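Local coordinates for protein beta-galactosidase (Marinomonas sp. ef1, PDB 6Y2K) that probably hydrolyses terminal beta-D-galactose residues from beta-galactosides as a cold-active, hexameric family 42 glycoside hydrolase, at residues I29-E43 with L66-W80. Numbering follows the deposited sequence. Where two conformers were deposited one is given.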
# COMPACT_ATOMS: atom_id res chain seq x y z
N ILE A 29 -18.99 30.70 38.39
CA ILE A 29 -20.28 30.55 37.71
C ILE A 29 -21.20 31.69 38.13
O ILE A 29 -21.32 31.98 39.32
CB ILE A 29 -20.97 29.21 38.07
CG1 ILE A 29 -20.11 27.99 37.68
CG2 ILE A 29 -22.33 29.10 37.42
CD1 ILE A 29 -19.72 27.94 36.22
N GLN A 30 -21.86 32.33 37.15
CA GLN A 30 -22.80 33.43 37.41
C GLN A 30 -24.25 33.13 37.01
O GLN A 30 -25.17 33.81 37.52
CB GLN A 30 -22.33 34.70 36.69
CG GLN A 30 -21.02 35.26 37.21
CD GLN A 30 -20.62 36.54 36.51
OE1 GLN A 30 -19.69 36.57 35.70
NE2 GLN A 30 -21.33 37.62 36.82
N TYR A 31 -24.46 32.17 36.10
CA TYR A 31 -25.79 31.78 35.61
C TYR A 31 -26.01 30.28 35.80
O TYR A 31 -25.09 29.49 35.65
CB TYR A 31 -25.95 32.11 34.12
CG TYR A 31 -26.19 33.56 33.83
CD1 TYR A 31 -25.16 34.48 33.95
CD2 TYR A 31 -27.44 34.01 33.41
CE1 TYR A 31 -25.37 35.83 33.68
CE2 TYR A 31 -27.66 35.35 33.13
CZ TYR A 31 -26.62 36.26 33.27
OH TYR A 31 -26.80 37.59 33.00
N VAL A 32 -27.25 29.91 36.11
CA VAL A 32 -27.61 28.51 36.34
C VAL A 32 -28.94 28.21 35.66
O VAL A 32 -29.93 28.91 35.90
CB VAL A 32 -27.73 28.20 37.85
CG1 VAL A 32 -28.04 26.72 38.08
CG2 VAL A 32 -26.46 28.60 38.58
N ARG A 33 -28.98 27.16 34.83
CA ARG A 33 -30.23 26.73 34.20
C ARG A 33 -30.87 25.60 35.01
O ARG A 33 -30.19 24.67 35.44
CB ARG A 33 -30.00 26.29 32.75
CG ARG A 33 -31.30 26.09 31.98
CD ARG A 33 -31.09 25.38 30.66
NE ARG A 33 -30.59 24.02 30.84
CZ ARG A 33 -30.24 23.20 29.86
NH1 ARG A 33 -30.35 23.57 28.58
NH2 ARG A 33 -29.78 21.98 30.15
N VAL A 34 -32.18 25.70 35.24
CA VAL A 34 -32.96 24.63 35.87
C VAL A 34 -34.34 24.47 35.23
O VAL A 34 -34.85 25.40 34.60
CB VAL A 34 -33.15 24.86 37.40
CG1 VAL A 34 -31.81 25.04 38.10
CG2 VAL A 34 -34.07 26.04 37.68
N GLY A 35 -34.93 23.28 35.40
CA GLY A 35 -36.38 23.08 35.23
C GLY A 35 -36.93 22.41 33.98
O GLY A 35 -38.08 21.96 33.98
N GLU A 36 -36.13 22.33 32.91
CA GLU A 36 -36.66 21.90 31.59
C GLU A 36 -37.10 20.42 31.48
O GLU A 36 -37.82 20.08 30.54
CB GLU A 36 -35.70 22.28 30.44
CG GLU A 36 -34.51 21.34 30.15
CD GLU A 36 -33.40 21.35 31.19
OE1 GLU A 36 -33.50 22.04 32.24
OE2 GLU A 36 -32.39 20.65 30.94
N PHE A 37 -36.67 19.56 32.40
CA PHE A 37 -37.13 18.16 32.41
C PHE A 37 -37.96 17.79 33.65
O PHE A 37 -38.09 16.60 33.97
CB PHE A 37 -35.93 17.20 32.29
CG PHE A 37 -35.11 17.37 31.03
CD1 PHE A 37 -35.71 17.32 29.78
CD2 PHE A 37 -33.74 17.53 31.10
CE1 PHE A 37 -34.97 17.46 28.62
CE2 PHE A 37 -32.98 17.64 29.94
CZ PHE A 37 -33.59 17.61 28.70
N SER A 38 -38.56 18.78 34.32
CA SER A 38 -39.14 18.59 35.66
C SER A 38 -40.67 18.37 35.72
O SER A 38 -41.23 18.32 36.81
CB SER A 38 -38.73 19.75 36.59
OG SER A 38 -39.29 20.99 36.18
N TRP A 39 -41.34 18.21 34.58
CA TRP A 39 -42.81 18.09 34.58
C TRP A 39 -43.32 16.96 35.49
O TRP A 39 -44.26 17.17 36.24
CB TRP A 39 -43.40 17.96 33.16
CG TRP A 39 -44.87 18.35 33.01
CD1 TRP A 39 -45.88 18.19 33.92
CD2 TRP A 39 -45.48 18.92 31.84
NE1 TRP A 39 -47.07 18.63 33.40
CE2 TRP A 39 -46.86 19.08 32.13
CE3 TRP A 39 -45.02 19.29 30.57
CZ2 TRP A 39 -47.76 19.62 31.21
CZ3 TRP A 39 -45.92 19.82 29.66
CH2 TRP A 39 -47.28 19.99 29.98
N SER A 40 -42.69 15.78 35.46
CA SER A 40 -43.14 14.69 36.35
C SER A 40 -42.92 14.99 37.85
O SER A 40 -43.61 14.42 38.68
CB SER A 40 -42.51 13.33 35.99
OG SER A 40 -41.19 13.19 36.50
N THR A 41 -41.98 15.88 38.17
CA THR A 41 -41.80 16.35 39.56
C THR A 41 -42.88 17.39 39.90
O THR A 41 -43.46 17.34 40.99
CB THR A 41 -40.38 16.95 39.76
OG1 THR A 41 -39.40 15.95 39.45
CG2 THR A 41 -40.17 17.43 41.19
N ILE A 42 -43.17 18.29 38.97
CA ILE A 42 -44.19 19.33 39.17
C ILE A 42 -45.60 18.74 39.25
O ILE A 42 -46.37 19.12 40.13
CB ILE A 42 -44.17 20.40 38.05
CG1 ILE A 42 -42.82 21.15 38.03
CG2 ILE A 42 -45.31 21.40 38.23
CD1 ILE A 42 -42.56 21.90 36.74
N GLU A 43 -45.94 17.83 38.33
CA GLU A 43 -47.30 17.30 38.19
C GLU A 43 -47.25 15.79 37.92
O GLU A 43 -47.42 15.35 36.77
CB GLU A 43 -48.05 18.05 37.08
CG GLU A 43 -49.57 17.82 37.11
CD GLU A 43 -50.33 18.65 36.07
OE1 GLU A 43 -49.73 19.09 35.08
OE2 GLU A 43 -51.56 18.86 36.23
N LEU A 66 -26.55 34.04 42.16
CA LEU A 66 -26.66 33.36 40.86
C LEU A 66 -27.94 33.76 40.15
O LEU A 66 -29.02 33.76 40.75
CB LEU A 66 -26.62 31.84 41.05
CG LEU A 66 -25.32 31.35 41.71
CD1 LEU A 66 -25.49 29.96 42.30
CD2 LEU A 66 -24.17 31.41 40.72
N LYS A 67 -27.81 34.10 38.87
CA LYS A 67 -28.93 34.45 38.01
C LYS A 67 -29.45 33.19 37.34
O LYS A 67 -28.66 32.41 36.82
CB LYS A 67 -28.48 35.44 36.94
CG LYS A 67 -28.12 36.82 37.47
CD LYS A 67 -27.91 37.80 36.33
CE LYS A 67 -27.91 39.24 36.81
NZ LYS A 67 -26.89 39.46 37.87
N VAL A 68 -30.77 33.00 37.32
CA VAL A 68 -31.35 31.74 36.88
C VAL A 68 -31.97 31.84 35.49
O VAL A 68 -32.65 32.81 35.17
CB VAL A 68 -32.37 31.19 37.89
CG1 VAL A 68 -33.07 29.94 37.35
CG2 VAL A 68 -31.67 30.89 39.21
N ILE A 69 -31.70 30.82 34.67
CA ILE A 69 -32.37 30.60 33.39
C ILE A 69 -33.37 29.49 33.64
O ILE A 69 -32.98 28.35 33.90
CB ILE A 69 -31.38 30.16 32.28
CG1 ILE A 69 -30.25 31.18 32.08
CG2 ILE A 69 -32.13 29.92 30.96
CD1 ILE A 69 -28.99 30.59 31.47
N LEU A 70 -34.67 29.80 33.58
CA LEU A 70 -35.72 28.84 33.92
C LEU A 70 -36.21 28.18 32.64
O LEU A 70 -36.63 28.86 31.71
CB LEU A 70 -36.89 29.55 34.61
CG LEU A 70 -37.48 28.97 35.90
CD1 LEU A 70 -38.88 29.56 36.13
CD2 LEU A 70 -37.50 27.45 35.97
N GLY A 71 -36.17 26.85 32.58
CA GLY A 71 -36.65 26.12 31.39
C GLY A 71 -38.10 25.69 31.51
O GLY A 71 -38.48 25.11 32.53
N THR A 72 -38.92 25.95 30.49
CA THR A 72 -40.26 25.37 30.43
C THR A 72 -40.08 23.86 30.17
O THR A 72 -39.19 23.48 29.40
CB THR A 72 -41.20 26.01 29.37
OG1 THR A 72 -40.74 25.74 28.03
CG2 THR A 72 -41.33 27.50 29.59
N PRO A 73 -40.89 23.01 30.81
CA PRO A 73 -40.66 21.57 30.83
C PRO A 73 -41.32 20.77 29.69
O PRO A 73 -41.53 19.56 29.84
CB PRO A 73 -41.24 21.18 32.19
CG PRO A 73 -42.43 22.06 32.29
CD PRO A 73 -41.97 23.38 31.74
N THR A 74 -41.58 21.42 28.57
CA THR A 74 -42.44 20.85 27.52
C THR A 74 -41.75 19.82 26.59
O THR A 74 -42.43 19.19 25.78
CB THR A 74 -43.08 21.96 26.67
OG1 THR A 74 -42.07 22.82 26.13
CG2 THR A 74 -44.04 22.79 27.51
N ALA A 75 -40.44 19.64 26.73
CA ALA A 75 -39.71 18.63 25.95
C ALA A 75 -40.04 17.22 26.39
O ALA A 75 -39.95 16.29 25.58
CB ALA A 75 -38.20 18.85 26.07
N THR A 76 -40.40 17.06 27.66
CA THR A 76 -40.62 15.76 28.28
C THR A 76 -41.92 15.75 29.10
O THR A 76 -41.88 15.73 30.32
CB THR A 76 -39.42 15.36 29.17
OG1 THR A 76 -38.98 16.48 29.95
CG2 THR A 76 -38.26 14.90 28.31
N PRO A 77 -43.09 15.75 28.41
CA PRO A 77 -44.35 15.66 29.15
C PRO A 77 -44.54 14.27 29.78
O PRO A 77 -43.98 13.28 29.28
CB PRO A 77 -45.41 15.93 28.08
CG PRO A 77 -44.77 15.50 26.80
CD PRO A 77 -43.31 15.84 26.95
N PRO A 78 -45.32 14.18 30.89
CA PRO A 78 -45.43 12.90 31.60
C PRO A 78 -46.31 11.87 30.89
O PRO A 78 -47.11 12.23 30.03
CB PRO A 78 -46.07 13.28 32.95
CG PRO A 78 -46.23 14.76 32.95
CD PRO A 78 -46.11 15.24 31.54
N LYS A 79 -46.18 10.61 31.30
CA LYS A 79 -46.91 9.51 30.65
C LYS A 79 -48.43 9.64 30.80
O LYS A 79 -49.17 9.32 29.85
CB LYS A 79 -46.45 8.16 31.20
CG LYS A 79 -47.04 6.94 30.50
CD LYS A 79 -46.98 7.01 28.98
CE LYS A 79 -46.87 5.62 28.35
NZ LYS A 79 -48.02 4.74 28.72
N TRP A 80 -48.90 10.12 31.95
CA TRP A 80 -50.34 10.34 32.12
C TRP A 80 -50.90 11.29 31.06
O TRP A 80 -52.02 11.11 30.58
CB TRP A 80 -50.70 10.81 33.54
CG TRP A 80 -50.16 12.14 33.96
CD1 TRP A 80 -49.12 12.34 34.81
CD2 TRP A 80 -50.64 13.44 33.59
NE1 TRP A 80 -48.91 13.69 35.00
CE2 TRP A 80 -49.83 14.38 34.26
CE3 TRP A 80 -51.68 13.90 32.78
CZ2 TRP A 80 -50.02 15.76 34.12
CZ3 TRP A 80 -51.87 15.27 32.64
CH2 TRP A 80 -51.04 16.19 33.31
O HOH W 1 -24.00 38.05 37.14
O HOH W 2 -38.37 21.14 28.12
O HOH W 3 -40.63 17.70 31.67
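Strands 29-34 and 67-71 are the second and third strands of the closed eight-stranded parallel barrel, and the loops and short helix after them pack together. Five backbone hydrogen bonds join the strands, the first from Lys67 N to Gln30 O, the last from Gly71 N to Val34 O (2.8 Å). On one face, the Tyr31 ring lies against Lys67, whose CB sits over it 4.0 Å from the centroid; Ile69 CG1 comes to the ring edge. On the other face, Val34 CG2 touches both Val68 CG1 and Leu70 CD2. Arg33 pairs with Glu314; its NH2 meets Glu36 OE2 well out of the guanidinium plane, by charge alone, and Tyr8 OH hydrogen-bonds that oxygen.

Past the strands, Trp39, first residue of helix 39-42, carries the contact. With CG anti to the backbone N (chi1 -158°), its indole reaches over Pro78, whose CD stands 3.6 Å from the centroid of the five-membered ring. Pro73 O lies at the indole edge, 3.6 Å from Trp39 CE3. Trp39 NE1 donates in its ring plane to the anti lone pair of Glu43 OE1 (3.2 Å), an oxygen also paired with Arg119. Trp80 NE1 donates to Glu43 O (2.8 Å). Replacing Trp39 by an alanine is likely to leave Pro78 without its aromatic cover and Glu43 OE1 without this indole donor. A water bridges Trp39 N, Pro73 O, Thr76 O and Thr76 OG1. Phe37 O and Ser40 N bond Ser184 of the second subunit. This is a TIM-barrel beta-alpha-beta crossover, with the loops after the C-terminal ends of its strands built into a subunit interface.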